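Local coordinates for protein caspase Nc subunit 1 (PDB 2FP3) that acts as an initiator cysteine protease in the caspase cascade that carries out apoptosis, including steroid-driven cell death during insect metamorphosis, at residues V63-N68 with T116-S121; M70-P73 with R78-G81; Q110-L115 with M157-D162; L134-N139 with E145-R150. The protein carries 2 engineered substitutions. One frame throughout, in Å; residues are numbered along the deposited sequence.

Interactions 1 and 3 pack helices on one face of the caspase domain's central sheet, interaction 4 pairs two of its strands, and interactions 2 and 4 meet at its catalytic end. Strands 62-68 and 130-139 are neighbours, joined by Val67 O and Met135 N at 2.8 Å, so interactions 1 and 4 share the sheet. Helix 108-119 serves interactions 1 and 3, whose centres lie about 10 Å apart; interaction 3 continues into interaction 4, where Ile160 CD1 meets Leu134 CD2 at 4.0 Å. Interaction 2, centred about 12 Å from interaction 4, brings the Tyr72 side chain within about 3 Å, nearest atoms, of that of His137, assigned to the active site by similarity.

Interaction 1 (V63-N68 with T116-S121); sequences VLLMVN and TMVTSS
Val118, near the end of helix 108-119, holds this contact together by presenting one methyl to each of two residues on strand 62-68. Its CG1 approaches Val63 CG1 at 4.3 Å, while CG2 reaches Leu65 CD1 at 4.1 Å. The division of labour follows from the first torsion: CG1 stands anti to the backbone N (chi1 168°) and CG2 lies beside that N, so the two branches spread over alternate residues of the strand. Leu65 and Val118 cross obliquely rather than meeting end on, with their CA atoms 7.6 Å apart, and no hydrogen bond links the segments. The contact is therefore purely apolar, and all three residues are buried.

Alternation along the strand explains the rest. Val63 and Leu65 turn to the helix 108-119 side, whereas Leu64 between them faces the other way and packs on Phe93 of helix 82-95. Just beyond Val118 the helix ends, and its carbonyl is gripped twice by Ser121: OG donates to Val118 O at 2.9 Å within the carbonyl plane, and Ser121 N donates to the same oxygen at 3.0 Å. Ser121 is in turn the N-cap of the following helix, its OG also bonding to Val124 N, which ties the two helices together through a short turn.

A helix laid over a strand of the parallel part of the sheet in this way belongs to a beta-alpha-beta crossover: helix 108-119 lies on the path from strand 98-103 to strand 130-139 and passes over strand 62-68 between them, as in the alpha/beta caspase fold.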
loop_
_atom_site.group_PDB
_atom_site.type_symbol
_atom_site.label_atom_id
_atom_site.label_comp_id
_atom_site.label_asym_id
_atom_site.label_seq_id
_atom_site.Cartn_x
_atom_site.Cartn_y
_atom_site.Cartn_z
ATOM N N VAL A 63 8.310 -6.935 0.858
ATOM C CA VAL A 63 7.512 -7.346 2.002
ATOM C C VAL A 63 6.243 -6.497 2.006
ATOM O O VAL A 63 6.300 -5.267 1.894
ATOM C CB VAL A 63 8.245 -7.113 3.348
ATOM C CG1 VAL A 63 7.256 -7.255 4.500
ATOM C CG2 VAL A 63 9.398 -8.122 3.530
ATOM N N LEU A 64 5.100 -7.158 2.123
ATOM C CA LEU A 64 3.823 -6.468 2.170
ATOM C C LEU A 64 3.170 -6.674 3.525
ATOM O O LEU A 64 2.995 -7.806 3.981
ATOM C CB LEU A 64 2.863 -6.992 1.092
ATOM C CG LEU A 64 1.392 -6.629 1.361
ATOM C CD1 LEU A 64 1.230 -5.126 1.271
ATOM C CD2 LEU A 64 0.462 -7.322 0.359
ATOM N N LEU A 65 2.824 -5.575 4.178
ATOM C CA LEU A 65 2.128 -5.650 5.454
ATOM C C LEU A 65 0.710 -5.245 5.090
ATOM O O LEU A 65 0.465 -4.084 4.754
ATOM C CB LEU A 65 2.699 -4.658 6.471
ATOM C CG LEU A 65 1.808 -4.487 7.714
ATOM C CD1 LEU A 65 1.689 -5.824 8.442
ATOM C CD2 LEU A 65 2.387 -3.423 8.636
ATOM N N MET A 66 -0.215 -6.199 5.121
ATOM C CA MET A 66 -1.595 -5.900 4.775
ATOM C C MET A 66 -2.499 -5.996 5.990
ATOM O O MET A 66 -2.608 -7.051 6.604
ATOM C CB MET A 66 -2.107 -6.857 3.708
ATOM C CG MET A 66 -3.248 -6.273 2.907
ATOM S SD MET A 66 -4.480 -7.472 2.429
ATOM C CE MET A 66 -3.574 -8.473 1.300
ATOM N N VAL A 67 -3.145 -4.890 6.337
ATOM C CA VAL A 67 -4.047 -4.869 7.479
ATOM C C VAL A 67 -5.445 -4.421 7.030
ATOM O O VAL A 67 -5.664 -3.254 6.716
ATOM C CB VAL A 67 -3.512 -3.922 8.568
ATOM C CG1 VAL A 67 -4.528 -3.781 9.687
ATOM C CG2 VAL A 67 -2.187 -4.449 9.101
ATOM N N ASN A 68 -6.378 -5.365 6.986
ATOM C CA ASN A 68 -7.747 -5.084 6.565
ATOM C C ASN A 68 -8.699 -5.172 7.766
ATOM O O ASN A 68 -9.121 -6.264 8.153
ATOM C CB ASN A 68 -8.175 -6.093 5.492
ATOM C CG ASN A 68 -9.301 -5.577 4.612
ATOM O OD1 ASN A 68 -9.937 -4.569 4.920
ATOM N ND2 ASN A 68 -9.558 -6.277 3.510
ATOM N N THR A 116 5.884 -2.791 14.219
ATOM C CA THR A 116 7.246 -2.818 14.733
ATOM C C THR A 116 7.903 -4.174 14.525
ATOM O O THR A 116 9.077 -4.257 14.166
ATOM C CB THR A 116 7.269 -2.497 16.231
ATOM O OG1 THR A 116 6.599 -1.249 16.459
ATOM C CG2 THR A 116 8.699 -2.411 16.726
ATOM N N MET A 117 7.138 -5.230 14.761
ATOM C CA MET A 117 7.623 -6.592 14.615
ATOM C C MET A 117 8.012 -6.842 13.151
ATOM O O MET A 117 9.006 -7.508 12.838
ATOM C CB MET A 117 6.511 -7.554 15.030
ATOM C CG MET A 117 6.964 -8.802 15.758
ATOM S SD MET A 117 5.546 -9.864 16.155
ATOM C CE MET A 117 4.724 -8.896 17.435
ATOM N N VAL A 118 7.210 -6.297 12.251
ATOM C CA VAL A 118 7.455 -6.470 10.840
ATOM C C VAL A 118 8.650 -5.655 10.367
ATOM O O VAL A 118 9.560 -6.204 9.742
ATOM C CB VAL A 118 6.190 -6.120 10.035
ATOM C CG1 VAL A 118 6.515 -6.013 8.555
ATOM C CG2 VAL A 118 5.134 -7.205 10.270
ATOM N N THR A 119 8.673 -4.363 10.685
ATOM C CA THR A 119 9.776 -3.519 10.244
ATOM C C THR A 119 11.095 -3.887 10.895
ATOM O O THR A 119 12.154 -3.574 10.364
ATOM C CB THR A 119 9.474 -2.018 10.453
ATOM O OG1 THR A 119 8.924 -1.803 11.759
ATOM C CG2 THR A 119 8.474 -1.541 9.414
ATOM N N SER A 120 11.030 -4.567 12.036
ATOM C CA SER A 120 12.233 -5.015 12.733
ATOM C C SER A 120 12.593 -6.463 12.378
ATOM O O SER A 120 13.595 -7.004 12.861
ATOM C CB SER A 120 12.037 -4.909 14.240
ATOM O OG SER A 120 12.378 -3.611 14.684
ATOM N N SER A 121 11.773 -7.075 11.526
ATOM C CA SER A 121 11.966 -8.458 11.119
ATOM C C SER A 121 13.199 -8.710 10.260
ATOM O O SER A 121 13.654 -7.846 9.503
ATOM C CB SER A 121 10.741 -8.960 10.343
ATOM O OG SER A 121 10.831 -8.634 8.957
#

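Interaction 2 (M70-P73 with R78-G81); sequences MDYP and RRIG
Met70 and Arg79 run past each other with CB atoms 4.4 Å apart, in the loop that leads from strand 62-68 to helix 82-95 of the caspase fold; Arg79 sits at the centre of an inverse gamma turn. No hydrogen bond joins the two segments, Met70 O staying 3.6 Å from Arg79 N. Beside this pair, Asp71 and Arg78 lie alongside one another and point the same way. What touches is carboxylate on hydrocarbon, Asp71 OD2 to Arg78 CG at 4.1 Å, and the carboxylate and guanidinium planes stand 86° apart. Asp71 OD2 is 4.7 Å from Arg78 NE, so any attraction between the two groups probably acts at longer range, without contact of the charged atoms.

The Tyr72 side chain slants across that of Arg79, and its OH comes to 4.2 Å from Arg79 CD and is itself hydrogen-bonded to Thr136 OG1. Further out, the guanidinium of Arg79 engages Phe183 in a cation-pi contact. The position of Arg79 just ahead of helix 82-95 is consistent with that of the arginine lining the S1 pocket for aspartate in other caspases. A bend at the CG-CD bond (chi3 50°) turns the planar group back toward the strand end, where NH1 of Arg79 hydrogen-bonds to OD1 of Asn68.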
loop_
_atom_site.group_PDB
_atom_site.type_symbol
_atom_site.label_atom_id
_atom_site.label_comp_id
_atom_site.label_asym_id
_atom_site.label_seq_id
_atom_site.Cartn_x
_atom_site.Cartn_y
_atom_site.Cartn_z
ATOM N N MET A 70 -12.223 -4.792 9.419
ATOM C CA MET A 70 -13.589 -4.765 8.920
ATOM C C MET A 70 -14.696 -4.905 9.952
ATOM O O MET A 70 -15.853 -5.097 9.593
ATOM C CB MET A 70 -13.755 -5.823 7.833
ATOM C CG MET A 70 -13.295 -7.203 8.239
ATOM S SD MET A 70 -13.261 -8.295 6.816
ATOM C CE MET A 70 -15.013 -8.664 6.649
ATOM N N ASP A 71 -14.348 -4.798 11.228
ATOM C CA ASP A 71 -15.344 -4.902 12.288
ATOM C C ASP A 71 -15.163 -3.781 13.297
ATOM O O ASP A 71 -14.054 -3.518 13.763
ATOM C CB ASP A 71 -15.251 -6.261 12.986
ATOM C CG ASP A 71 -15.882 -7.381 12.172
ATOM O OD1 ASP A 71 -15.721 -8.557 12.560
ATOM O OD2 ASP A 71 -16.544 -7.095 11.152
ATOM N N TYR A 72 -16.268 -3.124 13.632
ATOM C CA TYR A 72 -16.242 -2.009 14.565
ATOM C C TYR A 72 -17.320 -2.153 15.646
ATOM O O TYR A 72 -18.090 -3.118 15.625
ATOM C CB TYR A 72 -16.417 -0.712 13.768
ATOM C CG TYR A 72 -15.364 -0.551 12.695
ATOM C CD1 TYR A 72 -15.526 -1.129 11.435
ATOM C CD2 TYR A 72 -14.168 0.117 12.965
ATOM C CE1 TYR A 72 -14.517 -1.049 10.472
ATOM C CE2 TYR A 72 -13.155 0.203 12.012
ATOM C CZ TYR A 72 -13.334 -0.382 10.771
ATOM O OH TYR A 72 -12.326 -0.307 9.837
ATOM N N PRO A 73 -17.382 -1.204 16.608
ATOM C CA PRO A 73 -18.353 -1.204 17.704
ATOM C C PRO A 73 -19.615 -2.022 17.472
ATOM O O PRO A 73 -20.003 -2.821 18.325
ATOM C CB PRO A 73 -18.636 0.275 17.881
ATOM C CG PRO A 73 -17.256 0.833 17.787
ATOM C CD PRO A 73 -16.608 0.053 16.637
ATOM N N ARG A 78 -19.746 -2.272 9.434
ATOM C CA ARG A 78 -19.100 -3.462 8.896
ATOM C C ARG A 78 -18.805 -3.308 7.407
ATOM O O ARG A 78 -19.719 -3.310 6.586
ATOM C CB ARG A 78 -19.991 -4.684 9.114
ATOM C CG ARG A 78 -19.448 -5.958 8.497
ATOM C CD ARG A 78 -20.411 -7.114 8.690
ATOM N NE ARG A 78 -19.922 -8.341 8.071
ATOM C CZ ARG A 78 -20.575 -9.498 8.098
ATOM N NH1 ARG A 78 -21.745 -9.586 8.714
ATOM N NH2 ARG A 78 -20.057 -10.567 7.510
ATOM N N ARG A 79 -17.525 -3.181 7.068
ATOM C CA ARG A 79 -17.108 -3.032 5.677
ATOM C C ARG A 79 -17.281 -4.334 4.902
ATOM O O ARG A 79 -16.343 -5.121 4.777
ATOM C CB ARG A 79 -15.644 -2.590 5.605
ATOM C CG ARG A 79 -15.400 -1.140 6.000
ATOM C CD ARG A 79 -13.913 -0.806 5.986
ATOM N NE ARG A 79 -13.277 -1.229 4.741
ATOM C CZ ARG A 79 -12.233 -2.050 4.681
ATOM N NH1 ARG A 79 -11.702 -2.530 5.797
ATOM N NH2 ARG A 79 -11.733 -2.409 3.505
ATOM N N ILE A 80 -18.485 -4.556 4.383
ATOM C CA ILE A 80 -18.772 -5.764 3.620
ATOM C C ILE A 80 -18.147 -5.668 2.233
ATOM O O ILE A 80 -18.323 -4.674 1.529
ATOM C CB ILE A 80 -20.296 -5.992 3.491
ATOM C CG1 ILE A 80 -20.896 -6.229 4.882
ATOM C CG2 ILE A 80 -20.575 -7.179 2.572
ATOM C CD1 ILE A 80 -22.384 -6.512 4.879
ATOM N N GLY A 81 -17.415 -6.709 1.850
ATOM C CA GLY A 81 -16.754 -6.720 0.558
ATOM C C GLY A 81 -15.260 -6.481 0.714
ATOM O O GLY A 81 -14.498 -6.569 -0.248
#

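Interaction 3 (Q110-L115 with M157-D162); sequences QFFKLL and MQKIKD
Phe112 sets CZ against two side chains of the neighbouring helix, 3.5 Å from Lys159 CG and 4.0 Å from Ile160 CG1. The Phe112 side chain as a whole runs at about a right angle to both of its partners. It does not start out straight at the other helix; its first torsion, CG anti to the carbonyl carbon (chi1 -76°), then brings the far end of the ring across. Lys159 starts toward the phenylalanine, but bends at chi2 and chi3 carry its amine off again, so only the aliphatic part near CG takes part.

The segments of helices 108-119 and 157-162 run nearly parallel, 16° between their directions and 11.8 Å between axes, on the same side of the caspase sheet. At this spacing the contact is made by side chains alone, chiefly the two phenylalanine rings.

Phe111 supplies the second bridge. Its CG is anti to the backbone N (chi1 178°), which sends the ring inward, and CE2 comes to 4.2 Å from Ile160 CD1. It also braces its neighbour: Phe111 CD2 rests 3.9 Å above the plane of the Phe112 ring, offset toward the rim. Beneath, Phe111 and Ile160 both pack on Met132 and Leu134 of strand 130-139, and the Phe111 ring also meets that of Phe149.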
loop_
_atom_site.group_PDB
_atom_site.type_symbol
_atom_site.label_atom_id
_atom_site.label_comp_id
_atom_site.label_asym_id
_atom_site.label_seq_id
_atom_site.Cartn_x
_atom_site.Cartn_y
_atom_site.Cartn_z
ATOM N N GLN A 110 -2.432 -3.412 19.096
ATOM C CA GLN A 110 -1.930 -4.544 18.327
ATOM C C GLN A 110 -1.283 -4.058 17.033
ATOM O O GLN A 110 -0.207 -4.518 16.646
ATOM C CB GLN A 110 -3.069 -5.501 17.996
ATOM C CG GLN A 110 -3.742 -6.115 19.204
ATOM C CD GLN A 110 -4.881 -7.042 18.815
ATOM O OE1 GLN A 110 -5.802 -6.645 18.100
ATOM N NE2 GLN A 110 -4.821 -8.284 19.287
ATOM N N PHE A 111 -1.943 -3.113 16.374
ATOM C CA PHE A 111 -1.442 -2.578 15.121
ATOM C C PHE A 111 0.001 -2.125 15.189
ATOM O O PHE A 111 0.819 -2.538 14.375
ATOM C CB PHE A 111 -2.287 -1.398 14.645
ATOM C CG PHE A 111 -1.771 -0.783 13.381
ATOM C CD1 PHE A 111 -1.851 -1.476 12.182
ATOM C CD2 PHE A 111 -1.110 0.430 13.409
ATOM C CE1 PHE A 111 -1.270 -0.978 11.035
ATOM C CE2 PHE A 111 -0.524 0.938 12.266
ATOM C CZ PHE A 111 -0.602 0.231 11.072
ATOM N N PHE A 112 0.306 -1.261 16.152
ATOM C CA PHE A 112 1.660 -0.745 16.307
ATOM C C PHE A 112 2.667 -1.792 16.752
ATOM O O PHE A 112 3.873 -1.597 16.604
ATOM C CB PHE A 112 1.680 0.433 17.285
ATOM C CG PHE A 112 1.161 1.708 16.698
ATOM C CD1 PHE A 112 -0.159 2.097 16.897
ATOM C CD2 PHE A 112 1.983 2.505 15.905
ATOM C CE1 PHE A 112 -0.656 3.266 16.315
ATOM C CE2 PHE A 112 1.499 3.674 15.319
ATOM C CZ PHE A 112 0.175 4.054 15.523
ATOM N N LYS A 113 2.184 -2.890 17.313
ATOM C CA LYS A 113 3.090 -3.933 17.741
ATOM C C LYS A 113 3.444 -4.755 16.507
ATOM O O LYS A 113 4.605 -5.116 16.311
ATOM C CB LYS A 113 2.448 -4.816 18.816
ATOM C CG LYS A 113 3.420 -5.820 19.430
ATOM C CD LYS A 113 2.842 -6.510 20.658
ATOM C CE LYS A 113 3.853 -7.473 21.276
ATOM N NZ LYS A 113 3.371 -8.062 22.559
ATOM N N LEU A 114 2.444 -5.033 15.674
ATOM C CA LEU A 114 2.657 -5.795 14.445
ATOM C C LEU A 114 3.632 -5.046 13.549
ATOM O O LEU A 114 4.579 -5.615 13.019
ATOM C CB LEU A 114 1.354 -5.954 13.661
ATOM C CG LEU A 114 0.169 -6.689 14.270
ATOM C CD1 LEU A 114 -0.953 -6.706 13.243
ATOM C CD2 LEU A 114 0.568 -8.109 14.672
ATOM N N LEU A 115 3.358 -3.758 13.378
ATOM C CA LEU A 115 4.161 -2.893 12.538
ATOM C C LEU A 115 5.624 -2.954 12.928
ATOM O O LEU A 115 6.497 -3.163 12.078
ATOM C CB LEU A 115 3.636 -1.458 12.629
ATOM C CG LEU A 115 4.381 -0.358 11.874
ATOM C CD1 LEU A 115 4.542 -0.714 10.402
ATOM C CD2 LEU A 115 3.600 0.932 12.028
ATOM N N MET A 157 -2.723 9.772 11.741
ATOM C CA MET A 157 -2.016 9.065 10.689
ATOM C C MET A 157 -0.554 9.492 10.709
ATOM O O MET A 157 0.333 8.757 10.276
ATOM C CB MET A 157 -2.635 9.357 9.329
ATOM C CG MET A 157 -2.118 8.427 8.262
ATOM S SD MET A 157 -3.278 8.244 6.935
ATOM C CE MET A 157 -2.808 9.646 5.900
ATOM N N GLN A 158 -0.309 10.688 11.219
ATOM C CA GLN A 158 1.047 11.192 11.329
ATOM C C GLN A 158 1.847 10.185 12.155
ATOM O O GLN A 158 2.978 9.856 11.820
ATOM C CB GLN A 158 1.049 12.552 12.033
ATOM C CG GLN A 158 1.509 13.713 11.174
ATOM C CD GLN A 158 2.954 13.582 10.738
ATOM O OE1 GLN A 158 3.281 12.780 9.866
ATOM N NE2 GLN A 158 3.832 14.372 11.351
ATOM N N LYS A 159 1.248 9.706 13.240
ATOM C CA LYS A 159 1.898 8.735 14.111
ATOM C C LYS A 159 2.382 7.582 13.242
ATOM O O LYS A 159 3.568 7.255 13.229
ATOM C CB LYS A 159 0.908 8.210 15.160
ATOM C CG LYS A 159 1.502 7.254 16.198
ATOM C CD LYS A 159 2.150 7.988 17.375
ATOM C CE LYS A 159 3.377 8.798 16.967
ATOM N NZ LYS A 159 4.003 9.500 18.126
ATOM N N ILE A 160 1.450 6.986 12.508
ATOM C CA ILE A 160 1.756 5.880 11.625
ATOM C C ILE A 160 2.915 6.200 10.670
ATOM O O ILE A 160 3.868 5.433 10.577
ATOM C CB ILE A 160 0.513 5.487 10.812
ATOM C CG1 ILE A 160 -0.631 5.165 11.768
ATOM C CG2 ILE A 160 0.815 4.282 9.936
ATOM C CD1 ILE A 160 -1.919 4.750 11.078
ATOM N N LYS A 161 2.844 7.322 9.963
ATOM C CA LYS A 161 3.918 7.680 9.038
ATOM C C LYS A 161 5.259 7.774 9.756
ATOM O O LYS A 161 6.261 7.224 9.295
ATOM C CB LYS A 161 3.637 9.026 8.362
ATOM C CG LYS A 161 2.385 9.061 7.518
ATOM C CD LYS A 161 2.138 10.444 6.949
ATOM C CE LYS A 161 0.796 10.489 6.241
ATOM N NZ LYS A 161 0.566 11.779 5.536
ATOM N N ASP A 162 5.264 8.478 10.884
ATOM C CA ASP A 162 6.468 8.690 11.676
ATOM C C ASP A 162 7.191 7.409 12.035
ATOM O O ASP A 162 8.402 7.410 12.258
ATOM C CB ASP A 162 6.116 9.469 12.942
ATOM C CG ASP A 162 5.859 10.941 12.665
ATOM O OD1 ASP A 162 5.191 11.255 11.656
ATOM O OD2 ASP A 162 6.321 11.785 13.460
#

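Interaction 4 (L134-N139 with E145-R150); sequences LMTHGN and EKVEFR. Engineered in segment 145-150: Arg150 (natural residue Cys).
Thr136 uses its side chain where a strand would use its backbone: OG1 donates to Glu148 O at 2.7 Å, at the point where strand 130-139 is interrupted. With OG1 anti to the backbone N (chi1 -179°), the hydroxyl extends across to the partner strand, approaching the carbonyl from 49° above its plane.

Beyond the break the backbones take over. Glu148 N donates to His137 O at 3.0 Å in a nearly straight bond. Gly138 and Val147 follow as an antiparallel non-hydrogen-bonded pair, then Asn139 and Lys146 as a hydrogen-bonded one, closed by Asn139 N to Lys146 O at 3.1 Å and Lys146 N to Asn139 O at 2.8 Å. On the buried side, Leu134 and Val147 meet tip to tip, CD2 to CG1 at 3.8 Å, and Val147 also packs on Ile160 of helix 157-162.

Toward the catalytic side, Glu148 OE2 comes to 3.6 Å from His137 CB and forms a salt bridge with Arg77. The backbone O of Arg77 is hydrogen-bonded to His137 NE2, so both side chains are held by one outside residue. Glu145, at the far end, lies about 4 Å, nearest side-chain atoms, from Ala184, a position inferred to belong to the active site and changed in this structure. The arrangement is the beta hairpin of the caspase active site, carrying the histidine assigned as catalytic by similarity.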
loop_
_atom_site.group_PDB
_atom_site.type_symbol
_atom_site.label_atom_id
_atom_site.label_comp_id
_atom_site.label_asym_id
_atom_site.label_seq_id
_atom_site.Cartn_x
_atom_site.Cartn_y
_atom_site.Cartn_z
ATOM N N LEU A 134 -3.085 -0.384 4.595
ATOM C CA LEU A 134 -3.981 -0.356 5.740
ATOM C C LEU A 134 -5.358 0.027 5.239
ATOM O O LEU A 134 -5.551 1.109 4.684
ATOM C CB LEU A 134 -3.503 0.660 6.780
ATOM C CG LEU A 134 -4.426 0.912 7.979
ATOM C CD1 LEU A 134 -4.640 -0.386 8.753
ATOM C CD2 LEU A 134 -3.820 1.973 8.881
ATOM N N MET A 135 -6.316 -0.872 5.421
ATOM C CA MET A 135 -7.678 -0.615 4.983
ATOM C C MET A 135 -8.615 -0.551 6.174
ATOM O O MET A 135 -8.872 -1.558 6.828
ATOM C CB MET A 135 -8.118 -1.705 4.008
ATOM C CG MET A 135 -7.282 -1.704 2.753
ATOM S SD MET A 135 -7.474 -3.165 1.761
ATOM C CE MET A 135 -6.615 -4.382 2.799
ATOM N N THR A 136 -9.108 0.651 6.453
ATOM C CA THR A 136 -10.021 0.887 7.565
ATOM C C THR A 136 -10.808 2.176 7.309
ATOM O O THR A 136 -10.846 2.673 6.187
ATOM C CB THR A 136 -9.240 1.036 8.876
ATOM O OG1 THR A 136 -10.148 1.255 9.963
ATOM C CG2 THR A 136 -8.288 2.209 8.776
ATOM N N HIS A 137 -11.440 2.707 8.350
ATOM C CA HIS A 137 -12.198 3.946 8.236
ATOM C C HIS A 137 -11.312 5.101 8.699
ATOM O O HIS A 137 -10.511 4.947 9.624
ATOM C CB HIS A 137 -13.459 3.885 9.102
ATOM C CG HIS A 137 -14.474 2.891 8.630
ATOM N ND1 HIS A 137 -14.924 2.847 7.328
ATOM C CD2 HIS A 137 -15.161 1.932 9.296
ATOM C CE1 HIS A 137 -15.845 1.906 7.213
ATOM N NE2 HIS A 137 -16.007 1.335 8.392
ATOM N N GLY A 138 -11.458 6.255 8.054
ATOM C CA GLY A 138 -10.660 7.414 8.417
ATOM C C GLY A 138 -11.493 8.629 8.782
ATOM O O GLY A 138 -12.546 8.877 8.192
ATOM N N ASN A 139 -11.013 9.398 9.752
ATOM C CA ASN A 139 -11.721 10.589 10.209
ATOM C C ASN A 139 -10.827 11.827 10.073
ATOM O O ASN A 139 -9.601 11.727 10.150
ATOM C CB ASN A 139 -12.154 10.388 11.665
ATOM C CG ASN A 139 -13.223 11.368 12.100
ATOM O OD1 ASN A 139 -14.209 11.581 11.394
ATOM N ND2 ASN A 139 -13.042 11.956 13.276
ATOM N N GLU A 145 -5.714 14.194 10.704
ATOM C CA GLU A 145 -6.272 13.026 10.043
ATOM C C GLU A 145 -6.074 11.828 10.969
ATOM O O GLU A 145 -4.974 11.599 11.477
ATOM C CB GLU A 145 -5.553 12.817 8.710
ATOM C CG GLU A 145 -6.078 11.694 7.846
ATOM C CD GLU A 145 -5.591 11.816 6.413
ATOM O OE1 GLU A 145 -4.382 12.067 6.216
ATOM O OE2 GLU A 145 -6.413 11.662 5.483
ATOM N N LYS A 146 -7.144 11.074 11.200
ATOM C CA LYS A 146 -7.084 9.922 12.089
ATOM C C LYS A 146 -7.475 8.604 11.422
ATOM O O LYS A 146 -8.054 8.588 10.338
ATOM C CB LYS A 146 -7.977 10.165 13.308
ATOM C CG LYS A 146 -7.587 11.389 14.132
ATOM C CD LYS A 146 -8.509 11.569 15.331
ATOM C CE LYS A 146 -8.113 12.777 16.166
ATOM N NZ LYS A 146 -9.023 12.961 17.331
ATOM N N VAL A 147 -7.157 7.501 12.092
ATOM C CA VAL A 147 -7.463 6.174 11.575
ATOM C C VAL A 147 -8.101 5.324 12.668
ATOM O O VAL A 147 -7.620 5.297 13.798
ATOM C CB VAL A 147 -6.175 5.477 11.059
ATOM C CG1 VAL A 147 -6.475 4.069 10.617
ATOM C CG2 VAL A 147 -5.589 6.264 9.903
ATOM N N GLU A 148 -9.188 4.637 12.324
ATOM C CA GLU A 148 -9.909 3.776 13.267
ATOM C C GLU A 148 -9.419 2.336 13.260
ATOM O O GLU A 148 -8.901 1.847 12.253
ATOM C CB GLU A 148 -11.398 3.717 12.933
ATOM C CG GLU A 148 -12.264 4.833 13.436
ATOM C CD GLU A 148 -13.727 4.447 13.364
ATOM O OE1 GLU A 148 -14.193 3.712 14.261
ATOM O OE2 GLU A 148 -14.401 4.855 12.396
ATOM N N PHE A 149 -9.624 1.653 14.383
ATOM C CA PHE A 149 -9.252 0.252 14.509
ATOM C C PHE A 149 -10.462 -0.527 15.034
ATOM O O PHE A 149 -11.524 0.051 15.259
ATOM C CB PHE A 149 -8.056 0.085 15.456
ATOM C CG PHE A 149 -6.787 0.712 14.944
ATOM C CD1 PHE A 149 -6.428 2.004 15.320
ATOM C CD2 PHE A 149 -5.967 0.023 14.056
ATOM C CE1 PHE A 149 -5.276 2.600 14.818
ATOM C CE2 PHE A 149 -4.813 0.614 13.547
ATOM C CZ PHE A 149 -4.468 1.903 13.928
ATOM N N ARG A 150 -10.291 -1.835 15.216
ATOM C CA ARG A 150 -11.348 -2.721 15.707
ATOM C C ARG A 150 -12.054 -2.201 16.963
ATOM O O ARG A 150 -13.282 -2.166 17.032
ATOM C CB ARG A 150 -10.754 -4.102 16.003
ATOM C CG ARG A 150 -11.710 -5.069 16.677
ATOM C CD ARG A 150 -11.049 -5.723 17.872
ATOM N NE ARG A 150 -11.747 -6.937 18.280
ATOM C CZ ARG A 150 -11.309 -7.771 19.219
ATOM N NH1 ARG A 150 -10.170 -7.526 19.859
ATOM N NH2 ARG A 150 -12.004 -8.861 19.510
#